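Local coordinates for protein catalase-3 (Neurospora crassa, PDB 4AJ9) that uses heme to break down hydrogen peroxide into oxygen and water, which probably protects the fungal cell from peroxide damage, at residues C[113-118]-C[252-257]; C[268-273]-C[309-314]; C[272-277]-C[302-307]; C[333-338]-C[414-419]; C[380-385]-C[394-399]. All coordinates share one frame; numbering follows the deposited sequence. Where two conformers were deposited one is given.

Contact 1. Residues C[113-118]-C[252-257]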
# COMPACT_ATOMS: atom_id res chain seq x y z
N ALA C 113 -7.57 -25.70 -8.58
CA ALA C 113 -7.65 -27.06 -8.06
C ALA C 113 -6.30 -27.65 -7.64
O ALA C 113 -5.28 -27.47 -8.32
CB ALA C 113 -8.34 -27.98 -9.08
N ASP C 114 -6.31 -28.37 -6.53
CA ASP C 114 -5.13 -29.07 -6.05
C ASP C 114 -4.60 -30.07 -7.09
O ASP C 114 -3.39 -30.27 -7.20
CB ASP C 114 -5.43 -29.82 -4.75
CG ASP C 114 -5.50 -28.90 -3.53
OD1 ASP C 114 -5.02 -27.74 -3.60
OD2 ASP C 114 -6.01 -29.37 -2.48
N THR C 115 -5.50 -30.70 -7.83
CA THR C 115 -5.10 -31.75 -8.78
C THR C 115 -4.98 -31.30 -10.23
O THR C 115 -5.07 -32.12 -11.15
CB THR C 115 -6.02 -33.02 -8.67
OG1 THR C 115 -7.38 -32.68 -9.01
CG2 THR C 115 -5.98 -33.58 -7.26
N ALA C 116 -4.75 -30.00 -10.45
CA ALA C 116 -4.24 -29.55 -11.75
C ALA C 116 -2.91 -30.26 -11.98
O ALA C 116 -2.23 -30.59 -11.02
CB ALA C 116 -4.02 -28.05 -11.73
N ARG C 117 -2.52 -30.46 -13.24
CA ARG C 117 -1.14 -30.92 -13.53
C ARG C 117 -0.17 -29.75 -13.43
O ARG C 117 -0.36 -28.72 -14.08
CB ARG C 117 -1.04 -31.57 -14.92
CG ARG C 117 0.41 -31.92 -15.29
CD ARG C 117 0.54 -32.52 -16.68
NE ARG C 117 -0.25 -33.75 -16.87
CZ ARG C 117 0.07 -34.94 -16.38
NH1 ARG C 117 1.16 -35.08 -15.63
NH2 ARG C 117 -0.70 -35.99 -16.63
N ASP C 118 0.89 -29.89 -12.64
CA ASP C 118 1.81 -28.77 -12.41
C ASP C 118 3.00 -29.21 -11.59
O ASP C 118 2.96 -30.24 -10.92
CB ASP C 118 1.07 -27.65 -11.67
CG ASP C 118 1.65 -26.27 -11.95
OD1 ASP C 118 2.67 -26.18 -12.67
OD2 ASP C 118 1.09 -25.28 -11.43
N ALA C 252 -11.77 -29.64 -5.19
CA ALA C 252 -10.63 -28.79 -5.47
C ALA C 252 -9.66 -28.78 -4.29
O ALA C 252 -8.49 -28.42 -4.45
CB ALA C 252 -11.11 -27.38 -5.80
N ASP C 253 -10.14 -29.19 -3.13
CA ASP C 253 -9.35 -29.12 -1.89
C ASP C 253 -8.74 -30.46 -1.51
O ASP C 253 -8.35 -30.67 -0.36
CB ASP C 253 -10.25 -28.63 -0.77
CG ASP C 253 -10.81 -27.25 -1.06
OD1 ASP C 253 -9.99 -26.33 -1.25
OD2 ASP C 253 -12.05 -27.08 -1.12
N PHE C 254 -8.66 -31.36 -2.48
CA PHE C 254 -8.28 -32.74 -2.19
C PHE C 254 -6.97 -32.82 -1.40
O PHE C 254 -6.88 -33.53 -0.39
CB PHE C 254 -8.18 -33.53 -3.50
CG PHE C 254 -7.80 -34.99 -3.33
CD1 PHE C 254 -8.71 -35.91 -2.82
CD2 PHE C 254 -6.55 -35.45 -3.74
CE1 PHE C 254 -8.38 -37.25 -2.69
CE2 PHE C 254 -6.21 -36.79 -3.62
CZ PHE C 254 -7.13 -37.69 -3.09
N HIS C 255 -5.95 -32.10 -1.85
CA HIS C 255 -4.64 -32.21 -1.21
C HIS C 255 -4.57 -31.49 0.14
O HIS C 255 -4.00 -32.02 1.10
CB HIS C 255 -3.52 -31.71 -2.13
CG HIS C 255 -3.21 -32.63 -3.27
ND1 HIS C 255 -2.48 -32.24 -4.37
CD2 HIS C 255 -3.54 -33.93 -3.48
CE1 HIS C 255 -2.37 -33.25 -5.21
NE2 HIS C 255 -3.00 -34.29 -4.70
N ARG C 256 -5.13 -30.29 0.23
CA ARG C 256 -5.12 -29.63 1.53
C ARG C 256 -5.99 -30.38 2.54
O ARG C 256 -5.67 -30.39 3.72
CB ARG C 256 -5.49 -28.14 1.44
CG ARG C 256 -6.90 -27.82 0.99
CD ARG C 256 -7.15 -26.30 1.08
NE ARG C 256 -6.17 -25.54 0.30
CZ ARG C 256 -6.16 -24.22 0.16
NH1 ARG C 256 -7.10 -23.48 0.75
NH2 ARG C 256 -5.22 -23.64 -0.57
N GLN C 257 -7.08 -30.99 2.08
CA GLN C 257 -7.88 -31.83 2.98
C GLN C 257 -7.09 -33.07 3.42
O GLN C 257 -7.13 -33.46 4.59
CB GLN C 257 -9.21 -32.23 2.33
CG GLN C 257 -10.19 -32.91 3.29
CD GLN C 257 -10.86 -31.92 4.24
OE1 GLN C 257 -11.66 -31.07 3.82
NE2 GLN C 257 -10.55 -32.02 5.54
O HOH W 1 -4.06 -26.53 -1.27
O HOH W 2 -1.39 -29.78 -5.28
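The carboxylate of D114 lies over the first turn of the helix that starts at F254, where backbone N-H groups have no earlier carbonyl to bind. OD2 accepts a bond from R256 N at 3.0 Å, the donor standing above the carboxylate plane (38° out of it), and a weak, bent one from H255 N at 2.8 Å. D114 N bonds A252 O at 3.0 Å, so the backbone holds A252, just before the helix, while the side chain, its CG beside that same N (chi1 -77°), holds the first turn. An aspartate suits this place: it is short, and its negative charge probably gains from the positive end of the helix dipole. OD1 turns the other way, to a water that also accepts from R256 NE and to a salt bridge with R67. A second water joins D114 O to H255 ND1. T115 sets CG2 over one face of the H255 imidazole, 4.0 Å from NE2, while its hydroxyl bonds A244 O. R256 reaches on to E165 of the second subunit. The contact thus fastens a type I turn (A113 to A116), in the loop between strands 96-104 and 121-128, to the junction of helices 241-250 and 254-264.

Contact 2. Residues C[268-273]-C[309-314]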
# COMPACT_ATOMS: atom_id res chain seq x y z
N ALA C 268 0.68 -38.18 11.36
CA ALA C 268 1.56 -37.13 10.84
C ALA C 268 2.50 -37.70 9.78
O ALA C 268 3.08 -38.77 9.96
CB ALA C 268 2.36 -36.52 11.97
N PRO C 269 2.66 -36.97 8.66
CA PRO C 269 3.59 -37.44 7.63
C PRO C 269 5.03 -37.07 7.98
O PRO C 269 5.26 -36.07 8.67
CB PRO C 269 3.11 -36.69 6.39
CG PRO C 269 2.56 -35.39 6.93
CD PRO C 269 1.97 -35.72 8.28
N SER C 270 5.98 -37.88 7.51
CA SER C 270 7.40 -37.60 7.71
C SER C 270 8.17 -37.63 6.39
O SER C 270 7.73 -38.25 5.42
CB SER C 270 8.04 -38.59 8.68
OG SER C 270 7.43 -38.49 9.95
N TRP C 271 9.30 -36.94 6.38
CA TRP C 271 10.26 -36.98 5.28
C TRP C 271 11.64 -37.00 5.89
O TRP C 271 11.91 -36.29 6.87
CB TRP C 271 10.18 -35.73 4.42
CG TRP C 271 8.93 -35.57 3.60
CD1 TRP C 271 8.79 -35.85 2.27
CD2 TRP C 271 7.67 -35.07 4.05
NE1 TRP C 271 7.52 -35.55 1.86
CE2 TRP C 271 6.80 -35.09 2.94
CE3 TRP C 271 7.19 -34.63 5.28
CZ2 TRP C 271 5.48 -34.67 3.02
CZ3 TRP C 271 5.87 -34.21 5.37
CH2 TRP C 271 5.03 -34.24 4.24
N GLU C 272 12.53 -37.81 5.33
CA GLU C 272 13.92 -37.73 5.76
C GLU C 272 14.63 -36.64 4.97
O GLU C 272 14.40 -36.50 3.77
CB GLU C 272 14.62 -39.09 5.65
CG GLU C 272 14.33 -40.00 6.87
CD GLU C 272 14.80 -41.42 6.69
OE1 GLU C 272 15.13 -41.81 5.56
OE2 GLU C 272 14.82 -42.16 7.70
N LEU C 273 15.44 -35.85 5.65
CA LEU C 273 16.31 -34.90 4.98
C LEU C 273 17.58 -35.63 4.57
O LEU C 273 18.26 -36.19 5.42
CB LEU C 273 16.69 -33.75 5.92
CG LEU C 273 17.56 -32.66 5.28
CD1 LEU C 273 16.88 -32.06 4.05
CD2 LEU C 273 17.90 -31.58 6.29
N GLU C 309 15.16 -36.18 10.17
CA GLU C 309 13.77 -36.39 9.77
C GLU C 309 12.88 -35.25 10.22
O GLU C 309 13.05 -34.71 11.31
CB GLU C 309 13.25 -37.69 10.37
CG GLU C 309 11.82 -38.03 9.95
CD GLU C 309 11.39 -39.44 10.34
OE1 GLU C 309 11.18 -39.68 11.54
OE2 GLU C 309 11.25 -40.29 9.44
N MET C 310 11.92 -34.90 9.37
CA MET C 310 10.94 -33.89 9.70
C MET C 310 9.55 -34.53 9.71
O MET C 310 9.22 -35.30 8.82
CB MET C 310 11.01 -32.75 8.67
CG MET C 310 9.72 -32.02 8.39
SD MET C 310 10.07 -30.61 7.32
CE MET C 310 9.67 -31.26 5.68
N THR C 311 8.77 -34.23 10.74
CA THR C 311 7.41 -34.74 10.87
C THR C 311 6.47 -33.55 11.05
O THR C 311 6.70 -32.70 11.92
CB THR C 311 7.29 -35.68 12.09
OG1 THR C 311 8.12 -36.83 11.88
CG2 THR C 311 5.85 -36.15 12.29
N LEU C 312 5.45 -33.46 10.21
CA LEU C 312 4.44 -32.40 10.33
C LEU C 312 3.28 -32.92 11.18
O LEU C 312 2.57 -33.82 10.76
CB LEU C 312 3.95 -31.94 8.95
CG LEU C 312 5.04 -31.52 7.97
CD1 LEU C 312 4.46 -31.11 6.61
CD2 LEU C 312 5.88 -30.40 8.57
N ASN C 313 3.10 -32.36 12.37
CA ASN C 313 2.09 -32.89 13.28
C ASN C 313 1.12 -31.87 13.88
O ASN C 313 0.34 -32.20 14.77
CB ASN C 313 2.75 -33.71 14.40
CG ASN C 313 3.81 -32.92 15.14
OD1 ASN C 313 3.87 -31.69 15.03
ND2 ASN C 313 4.66 -33.62 15.88
N ARG C 314 1.18 -30.63 13.41
CA ARG C 314 0.25 -29.61 13.91
C ARG C 314 -0.36 -28.80 12.77
O ARG C 314 0.36 -28.15 12.02
CB ARG C 314 0.93 -28.66 14.91
CG ARG C 314 1.37 -29.28 16.23
CD ARG C 314 0.18 -29.62 17.13
NE ARG C 314 0.61 -29.94 18.49
CZ ARG C 314 0.94 -31.15 18.92
NH1 ARG C 314 0.89 -32.19 18.10
NH2 ARG C 314 1.31 -31.33 20.18
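W271 and L312 meet on the buried side of two antiparallel strands, and the indole can be followed outward from its root. CB leaves the strand with CG beside the backbone N (chi1 -69°), which swings the six-membered ring along the sheet toward the partner strand. CE3 comes 4.2 Å from the methyl CE of M310; CZ3, farther out, touches L312 CD1 at 3.6 Å, and CH2 also lies against L312 CD1. On the opposite edge, the single N-H of this wide apolar ring finds an acceptor in M206 O. F103 and F122 add further aromatic contacts. These strands, 270-278 and 305-314, belong to the curled antiparallel sheet of the catalase beta-barrel, which forms part of the wall of the heme pocket. W271 and M310 form a hydrogen-bonded pair, with M310 N to W271 O and W271 N to M310 O both at 2.9 Å; L312 N to P269 O continues the ladder at 3.0 Å. The face bearing S270, T311, E272 and E309 is polar and less buried. There S270 OG and T311 OG1, in a non-hydrogen-bonded pair, share a hydrogen bond of 2.6 Å, each oxygen lying beside its own backbone N. E309 stretches its chain past S270 CB, which leaves its OE2 4.4 Å from E272 OE2, a like-charged approach that the weak, long ion pair of E272 with K233 may ease.

Contact 3. Residues C[272-277]-C[302-307]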
# COMPACT_ATOMS: atom_id res chain seq x y z
N GLU C 272 12.53 -37.81 5.33
CA GLU C 272 13.92 -37.73 5.76
C GLU C 272 14.63 -36.64 4.97
O GLU C 272 14.40 -36.50 3.77
CB GLU C 272 14.62 -39.09 5.65
CG GLU C 272 14.33 -40.00 6.87
CD GLU C 272 14.80 -41.42 6.69
OE1 GLU C 272 15.13 -41.81 5.56
OE2 GLU C 272 14.82 -42.16 7.70
N LEU C 273 15.44 -35.85 5.65
CA LEU C 273 16.31 -34.90 4.98
C LEU C 273 17.58 -35.63 4.57
O LEU C 273 18.26 -36.19 5.42
CB LEU C 273 16.69 -33.75 5.92
CG LEU C 273 17.56 -32.66 5.28
CD1 LEU C 273 16.88 -32.06 4.05
CD2 LEU C 273 17.90 -31.58 6.29
N ALA C 274 17.91 -35.60 3.29
CA ALA C 274 19.11 -36.25 2.81
C ALA C 274 19.87 -35.28 1.92
O ALA C 274 19.28 -34.33 1.38
CB ALA C 274 18.77 -37.51 2.04
N VAL C 275 21.17 -35.50 1.78
CA VAL C 275 22.00 -34.64 0.94
C VAL C 275 22.89 -35.47 0.01
O VAL C 275 23.29 -36.59 0.33
CB VAL C 275 22.94 -33.75 1.78
CG1 VAL C 275 22.15 -32.66 2.52
CG2 VAL C 275 23.76 -34.59 2.74
N GLN C 276 23.18 -34.90 -1.14
CA GLN C 276 24.30 -35.38 -1.93
C GLN C 276 25.42 -34.40 -1.65
O GLN C 276 25.18 -33.20 -1.59
CB GLN C 276 23.94 -35.40 -3.41
CG GLN C 276 22.89 -36.45 -3.76
CD GLN C 276 22.48 -36.40 -5.22
OE1 GLN C 276 21.75 -35.49 -5.63
NE2 GLN C 276 22.94 -37.37 -6.00
N LEU C 277 26.63 -34.90 -1.45
CA LEU C 277 27.76 -34.04 -1.14
C LEU C 277 28.83 -34.16 -2.23
O LEU C 277 29.25 -35.27 -2.57
CB LEU C 277 28.33 -34.38 0.25
CG LEU C 277 27.33 -34.13 1.39
CD1 LEU C 277 27.80 -34.69 2.73
CD2 LEU C 277 27.06 -32.63 1.49
N ALA C 302 26.57 -40.05 -6.64
CA ALA C 302 26.62 -39.50 -5.28
C ALA C 302 25.34 -39.88 -4.57
O ALA C 302 24.28 -39.31 -4.84
CB ALA C 302 26.77 -37.98 -5.33
N PRO C 303 25.43 -40.89 -3.69
CA PRO C 303 24.28 -41.47 -3.01
C PRO C 303 23.70 -40.50 -1.98
O PRO C 303 24.42 -39.61 -1.51
CB PRO C 303 24.87 -42.68 -2.29
CG PRO C 303 26.29 -42.29 -2.04
CD PRO C 303 26.70 -41.49 -3.25
N LEU C 304 22.43 -40.67 -1.65
CA LEU C 304 21.79 -39.83 -0.64
C LEU C 304 22.33 -40.18 0.74
O LEU C 304 22.48 -41.35 1.09
CB LEU C 304 20.27 -40.03 -0.66
CG LEU C 304 19.60 -39.71 -2.00
CD1 LEU C 304 18.15 -40.15 -2.01
CD2 LEU C 304 19.73 -38.23 -2.29
N GLN C 305 22.63 -39.15 1.52
CA GLN C 305 23.06 -39.34 2.89
C GLN C 305 22.06 -38.66 3.80
O GLN C 305 21.89 -37.43 3.75
CB GLN C 305 24.47 -38.79 3.09
CG GLN C 305 25.47 -39.31 2.05
CD GLN C 305 26.88 -38.83 2.30
OE1 GLN C 305 27.42 -38.99 3.39
NE2 GLN C 305 27.47 -38.21 1.29
N VAL C 306 21.36 -39.46 4.60
CA VAL C 306 20.29 -38.95 5.46
C VAL C 306 20.84 -38.18 6.67
O VAL C 306 21.71 -38.67 7.39
CB VAL C 306 19.36 -40.11 5.93
CG1 VAL C 306 18.31 -39.61 6.91
CG2 VAL C 306 18.71 -40.80 4.74
N LEU C 307 20.34 -36.97 6.88
CA LEU C 307 20.82 -36.14 7.98
C LEU C 307 19.84 -36.10 9.15
O LEU C 307 20.23 -35.87 10.29
CB LEU C 307 21.08 -34.69 7.50
CG LEU C 307 22.16 -34.46 6.43
CD1 LEU C 307 22.46 -32.97 6.26
CD2 LEU C 307 23.44 -35.22 6.76
O HOH W 3 26.66 -37.85 -1.28
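V275 and L307 pack on the close side of an antiparallel ladder in the catalase beta-barrel, where strand 270-278 runs beside the start of strand 305-314. Their side chains cross at about a right angle, V275 CG1 resting 3.8 Å from L307 CD1, and branched aliphatic residues suit this buried face beside W228 and V226. L307 N reaches L273 O at 2.7 Å, and V275 and Q305 exchange two bonds as a hydrogen-bonded pair. A274 and V306 form the next pair, without such bonds, their CA atoms 4.0 Å apart; the small methyl of A274 also leaves L304 CB room to approach. Toward A302 and P303 the two segments part and water enters. One molecule accepts from L277 N and from Q305 NE2 and donates to P303 O, linking the two backbones. The exposed Q305 extends its chain over this edge and lays its amide across L277, with NE2 3.8 Å from L277 CD1. Buried Q276 has its OE1 taken by H229 and its NE2 shared with L297 O. That NE2 also gives A302 O a nearly straight bond of 2.6 Å (170° at the hydrogen), with the carbonyl oxygen in the amide plane.

Contact 4. Residues C[333-338]-C[414-419]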
# COMPACT_ATOMS: atom_id res chain seq x y z
N ILE C 333 19.16 -17.53 4.96
CA ILE C 333 20.28 -18.45 5.10
C ILE C 333 20.93 -18.28 6.46
O ILE C 333 20.73 -17.25 7.11
CB ILE C 333 21.31 -18.25 3.95
CG1 ILE C 333 22.30 -19.42 3.87
CG2 ILE C 333 22.04 -16.90 4.08
CD1 ILE C 333 23.05 -19.46 2.53
N VAL C 334 21.66 -19.29 6.91
CA VAL C 334 22.27 -19.26 8.24
C VAL C 334 23.75 -19.67 8.17
O VAL C 334 24.18 -20.30 7.21
CB VAL C 334 21.53 -20.21 9.23
CG1 VAL C 334 20.07 -19.77 9.41
CG2 VAL C 334 21.60 -21.65 8.72
N ARG C 335 24.52 -19.29 9.18
CA ARG C 335 25.91 -19.74 9.31
C ARG C 335 25.99 -21.24 9.08
O ARG C 335 25.23 -22.00 9.69
CB ARG C 335 26.43 -19.42 10.71
CG ARG C 335 27.90 -19.81 10.92
CD ARG C 335 28.33 -19.50 12.36
NE ARG C 335 29.66 -20.02 12.67
CZ ARG C 335 30.77 -19.29 12.68
NH1 ARG C 335 30.72 -17.99 12.38
NH2 ARG C 335 31.93 -19.85 12.99
N GLY C 336 26.92 -21.67 8.23
CA GLY C 336 27.06 -23.08 7.91
C GLY C 336 26.56 -23.44 6.52
O GLY C 336 26.80 -24.54 6.03
N VAL C 337 25.85 -22.51 5.88
CA VAL C 337 25.33 -22.73 4.54
C VAL C 337 25.71 -21.52 3.70
O VAL C 337 25.78 -20.40 4.22
CB VAL C 337 23.79 -22.88 4.57
CG1 VAL C 337 23.24 -23.17 3.18
CG2 VAL C 337 23.36 -23.97 5.56
N ASP C 338 25.96 -21.73 2.40
CA ASP C 338 26.26 -20.64 1.47
C ASP C 338 25.60 -20.87 0.11
O ASP C 338 25.14 -21.98 -0.19
CB ASP C 338 27.76 -20.47 1.29
CG ASP C 338 28.14 -19.09 0.74
OD1 ASP C 338 27.26 -18.20 0.68
OD2 ASP C 338 29.32 -18.89 0.37
N VAL C 414 33.96 -14.14 15.35
CA VAL C 414 33.30 -13.47 16.47
C VAL C 414 31.78 -13.56 16.38
O VAL C 414 31.20 -13.26 15.34
CB VAL C 414 33.69 -11.98 16.53
CG1 VAL C 414 32.95 -11.28 17.68
CG2 VAL C 414 35.21 -11.84 16.69
N GLY C 415 31.15 -13.99 17.47
CA GLY C 415 29.70 -13.96 17.57
C GLY C 415 28.95 -14.86 16.61
O GLY C 415 27.77 -14.64 16.36
N ARG C 416 29.62 -15.88 16.09
CA ARG C 416 28.99 -16.85 15.20
C ARG C 416 28.20 -16.17 14.08
O ARG C 416 27.05 -16.54 13.79
CB ARG C 416 28.11 -17.83 15.98
CG ARG C 416 28.93 -18.84 16.79
CD ARG C 416 28.10 -20.02 17.29
NE ARG C 416 27.45 -20.77 16.21
CZ ARG C 416 28.06 -21.67 15.43
NH1 ARG C 416 29.35 -21.95 15.59
NH2 ARG C 416 27.37 -22.30 14.47
N GLY C 417 28.82 -15.19 13.44
CA GLY C 417 28.17 -14.48 12.36
C GLY C 417 28.16 -15.31 11.09
O GLY C 417 28.90 -16.29 10.96
N PHE C 418 27.28 -14.94 10.16
CA PHE C 418 27.31 -15.54 8.84
C PHE C 418 28.64 -15.19 8.18
O PHE C 418 29.23 -14.14 8.45
CB PHE C 418 26.17 -15.00 7.97
CG PHE C 418 26.20 -15.51 6.57
CD1 PHE C 418 25.62 -16.73 6.26
CD2 PHE C 418 26.85 -14.80 5.56
CE1 PHE C 418 25.67 -17.23 4.95
CE2 PHE C 418 26.90 -15.28 4.26
CZ PHE C 418 26.30 -16.50 3.96
N PHE C 419 29.12 -16.06 7.30
CA PHE C 419 30.26 -15.70 6.47
C PHE C 419 30.18 -16.39 5.13
O PHE C 419 29.76 -17.55 5.03
CB PHE C 419 31.61 -15.96 7.18
CG PHE C 419 31.86 -17.41 7.52
CD1 PHE C 419 31.31 -17.98 8.65
CD2 PHE C 419 32.69 -18.19 6.72
CE1 PHE C 419 31.54 -19.30 8.97
CE2 PHE C 419 32.94 -19.52 7.04
CZ PHE C 419 32.37 -20.07 8.17
O HOH W 4 28.15 -19.70 4.92
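R335 slides its guanidinium between R416 and F419, and both of their flat groups are turned steeply against it. An extended chain, with CG anti to the backbone N (chi1 -178°), carries the group to 414-419. There CE1 of F419 stands 3.7 Å above the centre of its plane, the ring inclined at 63°, while R416 CA lies over the opposite face. At the edge, NH1 gives G417 O a bond of 2.9 Å directed onto a lone pair. The R416 guanidinium takes R335 NE over one face, NE to NH1 being 3.5 Å, with planes 60° apart. F418 reaches toward 333-338: I333 CG2 touches its CE1 at 3.7 Å, and V334 O approaches its edge, where ring hydrogens probably favour oxygen. F45 of the third subunit meets this ring edge-to-face, which suits an aromatic residue here. A water ties V337 O, in the type II turn V334 to V337, to F419 O. A leucine in place of R335 would probably leave G417 O without this donor and E219 without this arginine. Because E219 pairs with both R335 and R416, and E130 also takes R416, the two positive charges can probably lie close without serious repulsion.

Contact 5. Residues C[380-385]-C[394-399]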
# COMPACT_ATOMS: atom_id res chain seq x y z
N ASN C 380 19.81 -2.16 13.90
CA ASN C 380 19.49 -0.75 13.93
C ASN C 380 18.38 -0.36 12.97
O ASN C 380 18.22 0.82 12.66
CB ASN C 380 20.76 0.08 13.70
CG ASN C 380 21.74 -0.06 14.84
OD1 ASN C 380 21.34 -0.08 16.00
ND2 ASN C 380 23.03 -0.18 14.53
N HIS C 381 17.62 -1.35 12.50
CA HIS C 381 16.44 -1.10 11.68
C HIS C 381 15.36 -0.40 12.51
O HIS C 381 15.15 -0.75 13.67
CB HIS C 381 15.86 -2.41 11.14
CG HIS C 381 16.81 -3.19 10.28
ND1 HIS C 381 16.38 -4.20 9.44
CD2 HIS C 381 18.16 -3.15 10.15
CE1 HIS C 381 17.42 -4.72 8.82
NE2 HIS C 381 18.51 -4.10 9.22
N ARG C 382 14.66 0.56 11.91
CA ARG C 382 13.62 1.29 12.63
C ARG C 382 12.47 1.68 11.72
O ARG C 382 12.61 1.72 10.51
CB ARG C 382 14.17 2.58 13.24
CG ARG C 382 15.23 2.38 14.31
CD ARG C 382 14.68 1.69 15.54
NE ARG C 382 15.69 1.69 16.61
CZ ARG C 382 16.60 0.74 16.77
NH1 ARG C 382 16.66 -0.29 15.94
NH2 ARG C 382 17.47 0.83 17.78
N ASP C 383 11.33 1.99 12.34
CA ASP C 383 10.17 2.54 11.64
C ASP C 383 9.64 1.60 10.56
O ASP C 383 9.68 0.37 10.71
CB ASP C 383 10.51 3.91 11.02
CG ASP C 383 11.14 4.88 12.00
OD1 ASP C 383 11.26 4.56 13.21
OD2 ASP C 383 11.51 6.00 11.56
N GLY C 384 9.16 2.18 9.46
CA GLY C 384 8.49 1.39 8.43
C GLY C 384 7.06 1.06 8.80
O GLY C 384 6.71 0.95 9.98
N GLN C 385 6.21 0.91 7.78
CA GLN C 385 4.79 0.63 7.99
C GLN C 385 4.59 -0.53 8.96
O GLN C 385 5.25 -1.57 8.87
CB GLN C 385 4.11 0.31 6.64
CG GLN C 385 2.64 0.69 6.55
CD GLN C 385 2.41 2.20 6.54
OE1 GLN C 385 2.43 2.84 5.49
NE2 GLN C 385 2.19 2.78 7.71
N ILE C 394 18.63 4.23 21.45
CA ILE C 394 18.43 5.46 20.69
C ILE C 394 19.63 5.79 19.80
O ILE C 394 19.56 6.71 18.99
CB ILE C 394 18.15 6.66 21.61
CG1 ILE C 394 19.43 7.10 22.33
CG2 ILE C 394 17.03 6.33 22.60
CD1 ILE C 394 19.23 8.30 23.24
N HIS C 395 20.72 5.04 19.95
CA HIS C 395 21.87 5.21 19.07
C HIS C 395 21.87 4.11 18.01
O HIS C 395 22.62 3.13 18.08
CB HIS C 395 23.16 5.29 19.90
CG HIS C 395 23.12 6.37 20.94
ND1 HIS C 395 22.94 6.10 22.28
CD2 HIS C 395 23.16 7.72 20.82
CE1 HIS C 395 22.90 7.24 22.95
NE2 HIS C 395 23.03 8.23 22.09
N HIS C 396 20.97 4.30 17.04
CA HIS C 396 20.61 3.32 16.03
C HIS C 396 21.49 3.40 14.79
O HIS C 396 21.01 3.50 13.66
CB HIS C 396 19.13 3.48 15.65
CG HIS C 396 18.75 4.87 15.24
ND1 HIS C 396 19.52 5.98 15.52
CD2 HIS C 396 17.67 5.33 14.55
CE1 HIS C 396 18.93 7.06 15.04
NE2 HIS C 396 17.81 6.69 14.45
N TYR C 397 22.80 3.36 15.01
CA TYR C 397 23.76 3.43 13.93
C TYR C 397 25.06 2.81 14.40
O TYR C 397 25.32 2.72 15.60
CB TYR C 397 23.99 4.89 13.52
CG TYR C 397 24.37 5.76 14.69
CD1 TYR C 397 23.39 6.33 15.48
CD2 TYR C 397 25.70 5.98 15.02
CE1 TYR C 397 23.70 7.12 16.56
CE2 TYR C 397 26.04 6.78 16.13
CZ TYR C 397 25.02 7.34 16.89
OH TYR C 397 25.31 8.12 17.99
N SER C 398 25.88 2.37 13.45
CA SER C 398 27.21 1.85 13.73
C SER C 398 28.17 2.42 12.70
O SER C 398 27.80 2.58 11.54
CB SER C 398 27.20 0.33 13.63
OG SER C 398 28.47 -0.22 13.97
N PRO C 399 29.41 2.74 13.10
CA PRO C 399 29.95 2.61 14.46
C PRO C 399 29.51 3.74 15.36
O PRO C 399 29.03 4.77 14.89
CB PRO C 399 31.46 2.71 14.25
CG PRO C 399 31.58 3.63 13.05
CD PRO C 399 30.42 3.25 12.15
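The R382 chain bends at chi2 (-66°), folding its guanidinium back over 380-385, while chi1 of H396 (53°) sets the imidazole between its backbone N and carbonyl carbon. H396 CB then lies 3.6 Å above the guanidinium plane, offset toward the rim, and R382 CG comes to the imidazole edge, 3.8 Å from CD2. The two flat groups are inclined at 41°. NH1 bonds H381 O at 2.8 Å within the guanidinium plane and also N379 O, and NH2 bonds N393 O; an arginine suits a place where several carbonyls converge. Replacing R382 by an alanine would probably deprive H381 O, N379 O and N393 O of a donor and open a gap beside H396 CB. N380 lays its amide along 394-399, CB 3.4 Å from H396 O and ND2 3.6 Å from Y397 N, a van der Waals fit. The imidazole of H396 stacks on H156 of the fourth subunit, whose ND1 also bonds H396 O, and Y397 OH reaches D178 of that subunit; in 380-385, H381 bonds D21 of the third subunit. An inverse gamma turn centred on H396 belongs to an irregular arm of the kind by which catalase subunits wrap round one another in the tetramer.

How the contacts relate
From the N terminus, contact 1 closes first, a long loop from 113-118 to the start of helix 254-264, tying the turn before strand 121-128 to that helix. The chain then enters strand 270-278, from which contacts 2 and 3 both begin; they share E272 and L273. Strand 305-314 returns antiparallel, so 302-307 meets the strand in the shorter loop of contact 3, which lies within the wider loop of contact 2. Contact 4 follows, linking the end of the barrel sheet near 337-338 to the arm at 414-419. Contact 5, a short closure, falls wholly within contact 4's loop, its centre about 22 Å away; both touch the third subunit.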